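Side-chain contacts in PrgB (Enterococcus faecalis, PDB 6EVU), which promotes cell aggregation, biofilm formation and conjugation by binding and compacting DNA, the part described being the adhesin domain of this antigen I/II family protein: residues Ala119-Arg124 and Ser191-Ala196; Leu173-Phe178 and Phe302-Asn307; Lys232-Ala235 and Phe239-Pro242. One frame throughout, in Å; residues are numbered along the deposited sequence.

Contacts 1 and 2 are neighbours in the adhesin domain, their centres about 11 Å apart, whereas contact 3 stands away from both. Segments 191-196 and 302-307 join the first two: Ala196 N lies 3.0 Å from Ser305 O, a probable hydrogen bond, and Tyr195 CB packs 3.7 Å from Phe304 CE1. Both contacts also reach the same large antiparallel sheet, through strands 119-121 and 169-179. The hairpin of contact 3 has its centre about 22 Å from that of contact 2 and about 27 Å from that of contact 1. Contact 2 is fully buried, contact 1 partly so, and contact 3 belongs to the surface.

Contact 1 (Ala119-Arg124 and Ser191-Ala196); sequences ASYLGR and SPFAYA
Tyr121 lays one face of its ring against the rim of Phe193, whose CE1 stands 3.5 Å from Tyr121 CD1. The overlap is edge-to-face, a T-shaped pair with ring centroids 5.2 Å apart and planes at 87°, and the approaching edge is displaced from the middle of the tyrosine toward its CD1-CE1 side. The tyrosine reaches across because its CG is anti to the backbone N (chi1 169°), which sends the ring from strand 119-121 toward segment 191-196. On the opposite face of the same ring sits Leu122, the next residue in the chain, with CG 3.7 Å above the plane and over its centre, and the phenol is thus held between an aliphatic group and an aromatic edge. Leu122 also touches across the contact, more loosely, through CD1 at 4.3 Å from Ser191 CB. Both Tyr121 and Leu122 belong to a type I' turn running from Tyr121 to Arg124, which closes the hairpin between strands 119-121 and 124-137.

At the far end of the phenol, Tyr121 OH donates to Ser191 O over 2.6 Å, a short bond tilted 19° from the carbonyl plane. The acceptor lies at the edge of the ring, close to its plane. The same hydroxyl is hydrogen-bonded to the backbone N of Asp188, and so it connects two points of the loop leading into strand 193-197. Phe193 itself pairs through its backbone with Ala276 in the adjoining strand. The buried hydroxyl thus both donates, to Ser191 O, and accepts, from Asp188 N; these two bonds, with Phe193 and Leu122 covering the two faces, probably limit rotation of the ring.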
ATOM      1  N   ALA A 119     -16.253   1.938 -11.881  1.00 37.13           N
ATOM      2  CA  ALA A 119     -14.989   1.515 -12.458  1.00 38.66           C
ATOM      3  C   ALA A 119     -15.268   0.744 -13.741  1.00 37.02           C
ATOM      4  O   ALA A 119     -16.426   0.568 -14.149  1.00 40.45           O
ATOM      5  CB  ALA A 119     -14.211   0.695 -11.435  1.00 37.84           C
ATOM      6  N   SER A 120     -14.208   0.334 -14.431  1.00 39.48           N
ATOM      7  CA  SER A 120     -14.419  -0.367 -15.696  1.00 41.61           C
ATOM      8  C   SER A 120     -13.204  -1.181 -16.083  1.00 40.29           C
ATOM      9  O   SER A 120     -12.089  -0.944 -15.623  1.00 38.59           O
ATOM     10  CB  SER A 120     -14.743   0.572 -16.857  1.00 42.93           C
ATOM     11  OG  SER A 120     -13.761   1.593 -17.021  1.00 44.03           O
ATOM     12  N   TYR A 121     -13.441  -2.110 -16.996  1.00 44.11           N
ATOM     13  CA  TYR A 121     -12.341  -2.866 -17.590  1.00 41.38           C
ATOM     14  C   TYR A 121     -12.786  -3.155 -19.003  1.00 48.07           C
ATOM     15  O   TYR A 121     -13.769  -3.879 -19.192  1.00 42.49           O
ATOM     16  CB  TYR A 121     -12.030  -4.150 -16.848  1.00 41.73           C
ATOM     17  CG  TYR A 121     -11.087  -5.040 -17.619  1.00 38.87           C
ATOM     18  CD1 TYR A 121      -9.743  -4.696 -17.764  1.00 43.51           C
ATOM     19  CD2 TYR A 121     -11.537  -6.211 -18.217  1.00 38.54           C
ATOM     20  CE1 TYR A 121      -8.854  -5.534 -18.450  1.00 37.47           C
ATOM     21  CE2 TYR A 121     -10.668  -7.035 -18.945  1.00 41.78           C
ATOM     22  CZ  TYR A 121      -9.343  -6.673 -19.076  1.00 40.57           C
ATOM     23  OH  TYR A 121      -8.482  -7.470 -19.769  1.00 39.82           O
ATOM     24  N   LEU A 122     -12.085  -2.564 -19.965  1.00 45.83           N
ATOM     25  CA  LEU A 122     -12.460  -2.644 -21.359  1.00 48.77           C
ATOM     26  C   LEU A 122     -13.954  -2.351 -21.545  1.00 51.43           C
ATOM     27  O   LEU A 122     -14.684  -3.105 -22.187  1.00 50.43           O
ATOM     28  CB  LEU A 122     -12.104  -4.012 -21.942  1.00 42.78           C
ATOM     29  CG  LEU A 122     -10.686  -4.572 -21.817  1.00 48.75           C
ATOM     30  CD1 LEU A 122     -10.624  -6.023 -22.250  1.00 47.76           C
ATOM     31  CD2 LEU A 122      -9.768  -3.754 -22.669  1.00 59.58           C
ATOM     32  N   GLY A 123     -14.427  -1.268 -20.935  1.00 48.31           N
ATOM     33  CA  GLY A 123     -15.828  -0.906 -21.061  1.00 57.83           C
ATOM     34  C   GLY A 123     -16.839  -1.734 -20.272  1.00 58.78           C
ATOM     35  O   GLY A 123     -18.035  -1.417 -20.334  1.00 61.80           O
ATOM     36  N   ARG A 124     -16.421  -2.790 -19.552  1.00 48.42           N
ATOM     37  CA  ARG A 124     -17.318  -3.506 -18.636  1.00 44.28           C
ATOM     38  C   ARG A 124     -17.339  -2.762 -17.315  1.00 45.72           C
ATOM     39  O   ARG A 124     -16.277  -2.493 -16.753  1.00 48.03           O
ATOM     40  CB  ARG A 124     -16.861  -4.946 -18.404  1.00 43.21           C
ATOM     41  CG  ARG A 124     -16.799  -5.703 -19.704  1.00 53.16           C
ATOM     42  CD  ARG A 124     -15.822  -6.869 -19.592  1.00 47.39           C
ATOM     43  NE  ARG A 124     -16.195  -7.804 -18.536  1.00 46.76           N
ATOM     44  CZ  ARG A 124     -15.489  -8.892 -18.247  1.00 60.52           C
ATOM     45  NH1 ARG A 124     -14.394  -9.153 -18.951  1.00 64.93           N
ATOM     46  NH2 ARG A 124     -15.858  -9.709 -17.257  1.00 52.75           N
ATOM     47  N   SER A 191      -4.685  -8.370 -22.246  1.00 51.17           N
ATOM     48  CA  SER A 191      -5.020  -7.070 -21.669  1.00 49.35           C
ATOM     49  C   SER A 191      -4.945  -7.181 -20.155  1.00 45.98           C
ATOM     50  O   SER A 191      -5.956  -7.061 -19.447  1.00 43.23           O
ATOM     51  CB  SER A 191      -6.397  -6.613 -22.150  1.00 48.93           C
ATOM     52  OG  SER A 191      -6.398  -6.496 -23.587  1.00 49.51           O
ATOM     53  N   PRO A 192      -3.736  -7.403 -19.618  1.00 47.74           N
ATOM     54  CA  PRO A 192      -3.572  -7.530 -18.170  1.00 38.15           C
ATOM     55  C   PRO A 192      -4.015  -6.284 -17.422  1.00 37.49           C
ATOM     56  O   PRO A 192      -4.083  -5.182 -17.969  1.00 41.81           O
ATOM     57  CB  PRO A 192      -2.063  -7.757 -18.006  1.00 41.24           C
ATOM     58  CG  PRO A 192      -1.434  -7.164 -19.243  1.00 39.74           C
ATOM     59  CD  PRO A 192      -2.445  -7.422 -20.334  1.00 46.28           C
ATOM     60  N   PHE A 193      -4.365  -6.498 -16.159  1.00 38.20           N
ATOM     61  CA  PHE A 193      -4.582  -5.394 -15.226  1.00 34.89           C
ATOM     62  C   PHE A 193      -3.258  -4.718 -14.941  1.00 46.59           C
ATOM     63  O   PHE A 193      -2.226  -5.386 -14.770  1.00 43.77           O
ATOM     64  CB  PHE A 193      -5.112  -5.905 -13.886  1.00 38.49           C
ATOM     65  CG  PHE A 193      -6.518  -6.375 -13.904  1.00 32.36           C
ATOM     66  CD1 PHE A 193      -7.398  -6.045 -14.932  1.00 42.09           C
ATOM     67  CD2 PHE A 193      -6.980  -7.170 -12.870  1.00 36.91           C
ATOM     68  CE1 PHE A 193      -8.739  -6.490 -14.877  1.00 35.80           C
ATOM     69  CE2 PHE A 193      -8.304  -7.591 -12.828  1.00 32.41           C
ATOM     70  CZ  PHE A 193      -9.163  -7.289 -13.798  1.00 36.06           C
ATOM     71  N   ALA A 194      -3.285  -3.398 -14.849  1.00 39.69           N
ATOM     72  CA  ALA A 194      -2.123  -2.649 -14.402  1.00 39.49           C
ATOM     73  C   ALA A 194      -2.522  -1.767 -13.225  1.00 37.85           C
ATOM     74  O   ALA A 194      -3.538  -1.054 -13.271  1.00 38.46           O
ATOM     75  CB  ALA A 194      -1.517  -1.820 -15.549  1.00 38.92           C
ATOM     76  N   TYR A 195      -1.694  -1.770 -12.196  1.00 33.54           N
ATOM     77  CA  TYR A 195      -1.980  -0.974 -11.015  1.00 32.15           C
ATOM     78  C   TYR A 195      -0.709  -0.310 -10.525  1.00 33.58           C
ATOM     79  O   TYR A 195       0.399  -0.771 -10.809  1.00 36.49           O
ATOM     80  CB  TYR A 195      -2.578  -1.803  -9.879  1.00 28.95           C
ATOM     81  CG  TYR A 195      -1.883  -3.124  -9.519  1.00 31.89           C
ATOM     82  CD1 TYR A 195      -2.104  -4.295 -10.244  1.00 27.26           C
ATOM     83  CD2 TYR A 195      -1.041  -3.179  -8.424  1.00 27.69           C
ATOM     84  CE1 TYR A 195      -1.443  -5.525  -9.852  1.00 28.17           C
ATOM     85  CE2 TYR A 195      -0.425  -4.357  -8.007  1.00 30.74           C
ATOM     86  CZ  TYR A 195      -0.625  -5.512  -8.724  1.00 33.20           C
ATOM     87  OH  TYR A 195      -0.026  -6.658  -8.294  1.00 32.23           O
ATOM     88  N   ALA A 196      -0.887   0.820  -9.845  1.00 32.34           N
ATOM     89  CA  ALA A 196       0.236   1.620  -9.400  1.00 35.31           C
ATOM     90  C   ALA A 196       0.772   1.104  -8.069  1.00 32.52           C
ATOM     91  O   ALA A 196       0.022   0.649  -7.197  1.00 35.70           O
ATOM     92  CB  ALA A 196      -0.191   3.070  -9.226  1.00 34.79           C
TER

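Contact 2 (Leu173-Phe178 and Phe302-Asn307); sequences LTIKFF and FAFSTN
Ile175 pushes its terminal methyl into the face of Phe304: CD1 stands 3.6 Å from the ring centroid and 16° off the normal, a CH-pi contact. The methyl lies somewhat nearer the CD1-CE1 side, 3.5 Å from Phe304 CE1. The two side chains come from opposite directions, the isoleucine rising from strand 169-179 and the phenylalanine descending from the chain just beyond strand 299-302. A chi1 of 178° points the Phe304 ring directly away from its own backbone nitrogen and out over the strand.

Ile175 and Phe177, two residues apart on one face of the strand, both meet this ring from the same side. The methyl is the bump beneath its face; the edge of Phe177 closes the side, CZ lying 4.1 Å from Phe304 CE2, and the CE2-CZ corner of Phe304 fits the notch between them. The Phe177 ring is itself backed by Ile175 CG2, 3.4 Å above its plane, so the isoleucine serves both aromatics, one with each branch. Separately, Leu173 CD2 comes within 4.3 Å of Phe302 CE2. All five residues are buried.

Ile280 of strand 280-287 touches both Phe177 and Phe304, and Phe302 stacks on Phe284. Past the aromatic pair, Ser305 OG accepts from Asn307 N at 3.0 Å, an ST turn. Strand 169-179 of the large sheet thus packs against Phe302, ending strand 299-302 of a second sheet, and Phe304 in the loop that follows, consistent with the core between facing sheets of a beta-sandwich, as expected of a GbpC-type adhesin domain.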
ATOM      1  N   LEU A 173      -2.713  -7.906   0.311  1.00 23.33           N
ATOM      2  CA  LEU A 173      -3.941  -7.342  -0.237  1.00 23.27           C
ATOM      3  C   LEU A 173      -4.319  -8.127  -1.490  1.00 26.79           C
ATOM      4  O   LEU A 173      -3.504  -8.239  -2.429  1.00 26.95           O
ATOM      5  CB  LEU A 173      -3.788  -5.836  -0.570  1.00 25.22           C
ATOM      6  CG  LEU A 173      -4.938  -5.171  -1.338  1.00 22.19           C
ATOM      7  CD1 LEU A 173      -6.280  -5.289  -0.566  1.00 23.30           C
ATOM      8  CD2 LEU A 173      -4.598  -3.719  -1.476  1.00 25.82           C
ATOM      9  N   THR A 174      -5.529  -8.693  -1.489  1.00 23.27           N
ATOM     10  CA  THR A 174      -6.078  -9.378  -2.670  1.00 22.40           C
ATOM     11  C   THR A 174      -7.395  -8.720  -3.009  1.00 23.39           C
ATOM     12  O   THR A 174      -8.233  -8.515  -2.125  1.00 25.41           O
ATOM     13  CB  THR A 174      -6.315 -10.860  -2.364  1.00 25.73           C
ATOM     14  OG1 THR A 174      -5.101 -11.470  -1.883  1.00 28.53           O
ATOM     15  CG2 THR A 174      -6.853 -11.566  -3.620  1.00 26.64           C
ATOM     16  N   ILE A 175      -7.582  -8.341  -4.290  1.00 23.83           N
ATOM     17  CA  ILE A 175      -8.706  -7.498  -4.708  1.00 28.14           C
ATOM     18  C   ILE A 175      -9.560  -8.260  -5.711  1.00 29.37           C
ATOM     19  O   ILE A 175      -9.033  -8.866  -6.648  1.00 30.87           O
ATOM     20  CB  ILE A 175      -8.209  -6.180  -5.328  1.00 25.86           C
ATOM     21  CG1 ILE A 175      -7.479  -5.346  -4.266  1.00 27.57           C
ATOM     22  CG2 ILE A 175      -9.399  -5.342  -5.966  1.00 30.50           C
ATOM     23  CD1 ILE A 175      -6.548  -4.243  -4.823  1.00 28.70           C
ATOM     24  N   LYS A 176     -10.884  -8.214  -5.539  1.00 24.94           N
ATOM     25  CA  LYS A 176     -11.790  -8.757  -6.535  1.00 25.61           C
ATOM     26  C   LYS A 176     -12.680  -7.642  -7.028  1.00 32.52           C
ATOM     27  O   LYS A 176     -13.232  -6.892  -6.219  1.00 30.79           O
ATOM     28  CB  LYS A 176     -12.655  -9.880  -5.980  1.00 32.25           C
ATOM     29  CG  LYS A 176     -11.929 -11.134  -5.647  1.00 31.33           C
ATOM     30  CD  LYS A 176     -12.967 -12.167  -5.232  1.00 32.72           C
ATOM     31  CE  LYS A 176     -12.312 -13.392  -4.652  1.00 35.52           C
ATOM     32  NZ  LYS A 176     -13.340 -14.402  -4.210  1.00 37.83           N
ATOM     33  N   PHE A 177     -12.810  -7.526  -8.349  1.00 30.11           N
ATOM     34  CA  PHE A 177     -13.713  -6.533  -8.946  1.00 28.55           C
ATOM     35  C   PHE A 177     -14.944  -7.257  -9.438  1.00 29.26           C
ATOM     36  O   PHE A 177     -14.824  -8.351  -9.983  1.00 34.45           O
ATOM     37  CB  PHE A 177     -13.056  -5.837 -10.129  1.00 29.10           C
ATOM     38  CG  PHE A 177     -11.769  -5.186  -9.812  1.00 29.27           C
ATOM     39  CD1 PHE A 177     -11.710  -4.070  -8.993  1.00 29.44           C
ATOM     40  CD2 PHE A 177     -10.598  -5.689 -10.352  1.00 34.99           C
ATOM     41  CE1 PHE A 177     -10.507  -3.447  -8.742  1.00 31.32           C
ATOM     42  CE2 PHE A 177      -9.386  -5.122 -10.050  1.00 34.66           C
ATOM     43  CZ  PHE A 177      -9.329  -4.002  -9.261  1.00 31.17           C
ATOM     44  N   PHE A 178     -16.126  -6.619  -9.308  1.00 31.38           N
ATOM     45  CA  PHE A 178     -17.372  -7.246  -9.739  1.00 33.30           C
ATOM     46  C   PHE A 178     -18.147  -6.355 -10.686  1.00 35.24           C
ATOM     47  O   PHE A 178     -18.245  -5.131 -10.483  1.00 36.89           O
ATOM     48  CB  PHE A 178     -18.244  -7.602  -8.532  1.00 34.13           C
ATOM     49  CG  PHE A 178     -17.605  -8.588  -7.592  1.00 32.72           C
ATOM     50  CD1 PHE A 178     -16.831  -8.150  -6.530  1.00 28.03           C
ATOM     51  CD2 PHE A 178     -17.785  -9.943  -7.776  1.00 32.54           C
ATOM     52  CE1 PHE A 178     -16.226  -9.098  -5.644  1.00 32.33           C
ATOM     53  CE2 PHE A 178     -17.198 -10.869  -6.954  1.00 36.45           C
ATOM     54  CZ  PHE A 178     -16.421 -10.433  -5.845  1.00 32.44           C
ATOM     55  N   PHE A 302      -1.397   3.278   2.398  1.00 27.80           N
ATOM     56  CA  PHE A 302      -1.305   2.544   1.136  1.00 26.82           C
ATOM     57  C   PHE A 302      -2.550   2.879   0.323  1.00 22.82           C
ATOM     58  O   PHE A 302      -3.643   2.433   0.648  1.00 26.45           O
ATOM     59  CB  PHE A 302      -1.184   1.026   1.294  1.00 27.59           C
ATOM     60  CG  PHE A 302      -0.955   0.378  -0.037  1.00 28.17           C
ATOM     61  CD1 PHE A 302       0.333   0.429  -0.602  1.00 34.05           C
ATOM     62  CD2 PHE A 302      -2.005  -0.066  -0.789  1.00 30.18           C
ATOM     63  CE1 PHE A 302       0.582  -0.093  -1.852  1.00 32.75           C
ATOM     64  CE2 PHE A 302      -1.776  -0.581  -2.111  1.00 31.61           C
ATOM     65  CZ  PHE A 302      -0.492  -0.583  -2.622  1.00 32.80           C
ATOM     66  N   ALA A 303      -2.369   3.615  -0.768  1.00 26.93           N
ATOM     67  CA  ALA A 303      -3.455   3.941  -1.680  1.00 31.30           C
ATOM     68  C   ALA A 303      -3.388   3.027  -2.897  1.00 30.14           C
ATOM     69  O   ALA A 303      -2.295   2.787  -3.431  1.00 35.98           O
ATOM     70  CB  ALA A 303      -3.340   5.395  -2.132  1.00 29.47           C
ATOM     71  N   PHE A 304      -4.548   2.563  -3.341  1.00 28.15           N
ATOM     72  CA  PHE A 304      -4.676   1.704  -4.511  1.00 29.17           C
ATOM     73  C   PHE A 304      -5.333   2.457  -5.651  1.00 29.64           C
ATOM     74  O   PHE A 304      -6.434   2.968  -5.486  1.00 31.47           O
ATOM     75  CB  PHE A 304      -5.520   0.471  -4.227  1.00 28.76           C
ATOM     76  CG  PHE A 304      -5.688  -0.389  -5.423  1.00 30.94           C
ATOM     77  CD1 PHE A 304      -4.674  -1.270  -5.779  1.00 29.72           C
ATOM     78  CD2 PHE A 304      -6.851  -0.301  -6.238  1.00 29.58           C
ATOM     79  CE1 PHE A 304      -4.812  -2.091  -6.937  1.00 29.77           C
ATOM     80  CE2 PHE A 304      -7.001  -1.156  -7.378  1.00 28.19           C
ATOM     81  CZ  PHE A 304      -5.985  -2.019  -7.733  1.00 30.48           C
ATOM     82  N   SER A 305      -4.671   2.491  -6.817  1.00 28.81           N
ATOM     83  CA  SER A 305      -5.305   3.069  -8.002  1.00 34.48           C
ATOM     84  C   SER A 305      -4.604   2.545  -9.241  1.00 30.83           C
ATOM     85  O   SER A 305      -3.575   1.879  -9.169  1.00 32.38           O
ATOM     86  CB  SER A 305      -5.250   4.607  -8.002  1.00 31.46           C
ATOM     87  OG  SER A 305      -4.026   5.091  -8.530  1.00 35.30           O
ATOM     88  N   THR A 306      -5.105   2.976 -10.398  1.00 31.65           N
ATOM     89  CA  THR A 306      -4.530   2.644 -11.691  1.00 34.99           C
ATOM     90  C   THR A 306      -3.833   3.842 -12.313  1.00 38.45           C
ATOM     91  O   THR A 306      -3.564   3.838 -13.524  1.00 37.21           O
ATOM     92  CB  THR A 306      -5.605   2.118 -12.655  1.00 33.38           C
ATOM     93  OG1 THR A 306      -6.670   3.088 -12.758  1.00 35.02           O
ATOM     94  CG2 THR A 306      -6.090   0.785 -12.236  1.00 33.06           C
ATOM     95  N   ASN A 307      -3.560   4.864 -11.509  1.00 39.25           N
ATOM     96  CA  ASN A 307      -2.835   6.068 -11.927  1.00 37.87           C
ATOM     97  C   ASN A 307      -1.343   5.778 -11.864  1.00 42.85           C
ATOM     98  O   ASN A 307      -0.690   5.986 -10.831  1.00 42.10           O
ATOM     99  CB  ASN A 307      -3.207   7.219 -11.002  1.00 45.42           C
ATOM    100  CG  ASN A 307      -4.567   7.815 -11.325  1.00 67.97           C
ATOM    101  OD1 ASN A 307      -5.451   7.893 -10.452  1.00 64.77           O
ATOM    102  ND2 ASN A 307      -4.736   8.284 -12.577  1.00 80.32           N
TER

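Contact 3 (Lys232-Ala235 and Phe239-Pro242)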
ATOM      1  N   LYS A 232      13.353  -0.624  -6.511  1.00 44.56           N
ATOM      2  CA  LYS A 232      13.848  -1.731  -7.329  1.00 51.94           C
ATOM      3  C   LYS A 232      14.067  -2.925  -6.413  1.00 44.33           C
ATOM      4  O   LYS A 232      14.142  -2.780  -5.195  1.00 48.50           O
ATOM      5  CB  LYS A 232      15.156  -1.395  -8.110  1.00 57.07           C
ATOM      6  CG  LYS A 232      16.216  -0.602  -7.341  1.00 58.54           C
ATOM      7  CD  LYS A 232      17.367  -0.095  -8.259  1.00 58.74           C
ATOM      8  CE  LYS A 232      16.928   0.988  -9.281  1.00 66.72           C
ATOM      9  NZ  LYS A 232      18.032   1.878  -9.820  1.00 78.22           N
ATOM     10  N   LYS A 233      14.132  -4.111  -7.017  1.00 47.25           N
ATOM     11  CA  LYS A 233      14.189  -5.354  -6.247  1.00 44.74           C
ATOM     12  C   LYS A 233      15.499  -5.503  -5.480  1.00 53.02           C
ATOM     13  O   LYS A 233      16.582  -5.362  -6.048  1.00 56.62           O
ATOM     14  CB  LYS A 233      13.987  -6.564  -7.153  1.00 52.76           C
ATOM     15  CG  LYS A 233      13.762  -7.841  -6.346  1.00 53.05           C
ATOM     16  CD  LYS A 233      13.413  -9.026  -7.215  1.00 56.75           C
ATOM     17  CE  LYS A 233      12.816 -10.129  -6.345  1.00 66.78           C
ATOM     18  NZ  LYS A 233      12.976 -11.447  -7.009  1.00 76.92           N
ATOM     19  N   GLN A 234      15.393  -5.808  -4.189  1.00 50.01           N
ATOM     20  CA  GLN A 234      16.544  -5.940  -3.310  1.00 54.42           C
ATOM     21  C   GLN A 234      16.870  -7.405  -3.059  1.00 52.87           C
ATOM     22  O   GLN A 234      16.120  -8.312  -3.429  1.00 54.21           O
ATOM     23  CB  GLN A 234      16.279  -5.230  -1.985  1.00 54.42           C
ATOM     24  CG  GLN A 234      15.928  -3.806  -2.211  1.00 52.17           C
ATOM     25  CD  GLN A 234      17.015  -3.110  -2.975  1.00 52.86           C
ATOM     26  OE1 GLN A 234      16.762  -2.439  -3.967  1.00 60.29           O
ATOM     27  NE2 GLN A 234      18.256  -3.283  -2.527  1.00 62.29           N
ATOM     28  N   ALA A 235      17.995  -7.622  -2.372  1.00 60.95           N
ATOM     29  CA  ALA A 235      18.450  -8.984  -2.131  1.00 59.40           C
ATOM     30  C   ALA A 235      17.454  -9.763  -1.296  1.00 56.95           C
ATOM     31  O   ALA A 235      17.399 -10.995  -1.390  1.00 58.82           O
ATOM     32  CB  ALA A 235      19.815  -8.979  -1.436  1.00 56.52           C
ATOM     33  N   PHE A 239      10.773  -4.873  -2.907  1.00 35.67           N
ATOM     34  CA  PHE A 239      10.970  -3.763  -3.823  1.00 45.58           C
ATOM     35  C   PHE A 239      10.864  -2.476  -3.005  1.00 44.73           C
ATOM     36  O   PHE A 239       9.787  -2.157  -2.494  1.00 39.51           O
ATOM     37  CB  PHE A 239       9.926  -3.837  -4.934  1.00 38.68           C
ATOM     38  CG  PHE A 239       9.955  -5.129  -5.749  1.00 39.94           C
ATOM     39  CD1 PHE A 239       9.287  -6.273  -5.329  1.00 36.75           C
ATOM     40  CD2 PHE A 239      10.654  -5.186  -6.969  1.00 39.91           C
ATOM     41  CE1 PHE A 239       9.279  -7.447  -6.106  1.00 43.07           C
ATOM     42  CE2 PHE A 239      10.655  -6.357  -7.737  1.00 47.88           C
ATOM     43  CZ  PHE A 239       9.982  -7.486  -7.309  1.00 37.69           C
ATOM     44  N   TYR A 240      11.976  -1.756  -2.867  1.00 42.70           N
ATOM     45  CA  TYR A 240      11.991  -0.466  -2.196  1.00 39.65           C
ATOM     46  C   TYR A 240      13.274   0.272  -2.534  1.00 51.87           C
ATOM     47  O   TYR A 240      14.175  -0.264  -3.189  1.00 59.97           O
ATOM     48  CB  TYR A 240      11.859  -0.612  -0.675  1.00 41.78           C
ATOM     49  CG  TYR A 240      12.945  -1.481  -0.073  1.00 40.84           C
ATOM     50  CD1 TYR A 240      12.814  -2.867  -0.046  1.00 44.04           C
ATOM     51  CD2 TYR A 240      14.105  -0.927   0.453  1.00 41.15           C
ATOM     52  CE1 TYR A 240      13.774  -3.690   0.525  1.00 43.80           C
ATOM     53  CE2 TYR A 240      15.122  -1.759   1.024  1.00 46.33           C
ATOM     54  CZ  TYR A 240      14.934  -3.147   1.063  1.00 46.46           C
ATOM     55  OH  TYR A 240      15.901  -3.972   1.620  1.00 50.21           O
ATOM     56  N   SER A 241      13.354   1.517  -2.073  1.00 45.28           N
ATOM     57  CA  SER A 241      14.593   2.269  -2.240  1.00 47.12           C
ATOM     58  C   SER A 241      15.516   1.953  -1.082  1.00 49.75           C
ATOM     59  O   SER A 241      15.170   2.251   0.074  1.00 47.09           O
ATOM     60  CB  SER A 241      14.354   3.770  -2.313  1.00 53.21           C
ATOM     61  OG  SER A 241      15.608   4.477  -2.253  1.00 52.43           O
ATOM     62  N   PRO A 242      16.689   1.372  -1.335  1.00 54.26           N
ATOM     63  CA  PRO A 242      17.627   1.070  -0.247  1.00 59.44           C
ATOM     64  C   PRO A 242      18.370   2.281   0.285  1.00 56.88           C
ATOM     65  O   PRO A 242      19.196   2.118   1.185  1.00 57.65           O
ATOM     66  CB  PRO A 242      18.613   0.081  -0.892  1.00 62.86           C
ATOM     67  CG  PRO A 242      18.222  -0.019  -2.344  1.00 62.68           C
ATOM     68  CD  PRO A 242      17.247   1.065  -2.660  1.00 56.16           C
TER
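Lys233 runs its aliphatic chain obliquely over one face of the Phe239 ring, with CB 3.4 Å from Phe239 CE2 and CG 26° off the ring normal in a CH-pi contact. With chi1 at -169° the chain leaves opposite the backbone N and, extended beyond CG, runs past the ring to its ammonium group, which forms a salt bridge with Glu6. Phe239 also stacks on Phe223.

Gln234 crosses Tyr240 at about a right angle. Its CG stands 3.7 Å from the centroid of the tyrosine ring, over the face but offset toward the rim at CE1 and CZ. Bending at chi2 (-57°) turns the amide group away from that ring and against Pro242 CG, while the phenol OH is hydrogen-bonded to Asp236 in the connecting loop.

Between these pairs the backbones are joined only lightly. Lys232 N to Tyr240 O, at 3.4 Å, and Tyr240 N to Lys232 O, at 3.3 Å, are both weak hydrogen bonds. Lys233 and Phe239 form the adjacent non-hydrogen-bonded pair, with their side chains on the same face. The arrangement is that of a short antiparallel beta-hairpin with a cross-strand lysine-phenylalanine pair, at the surface of the adhesin domain.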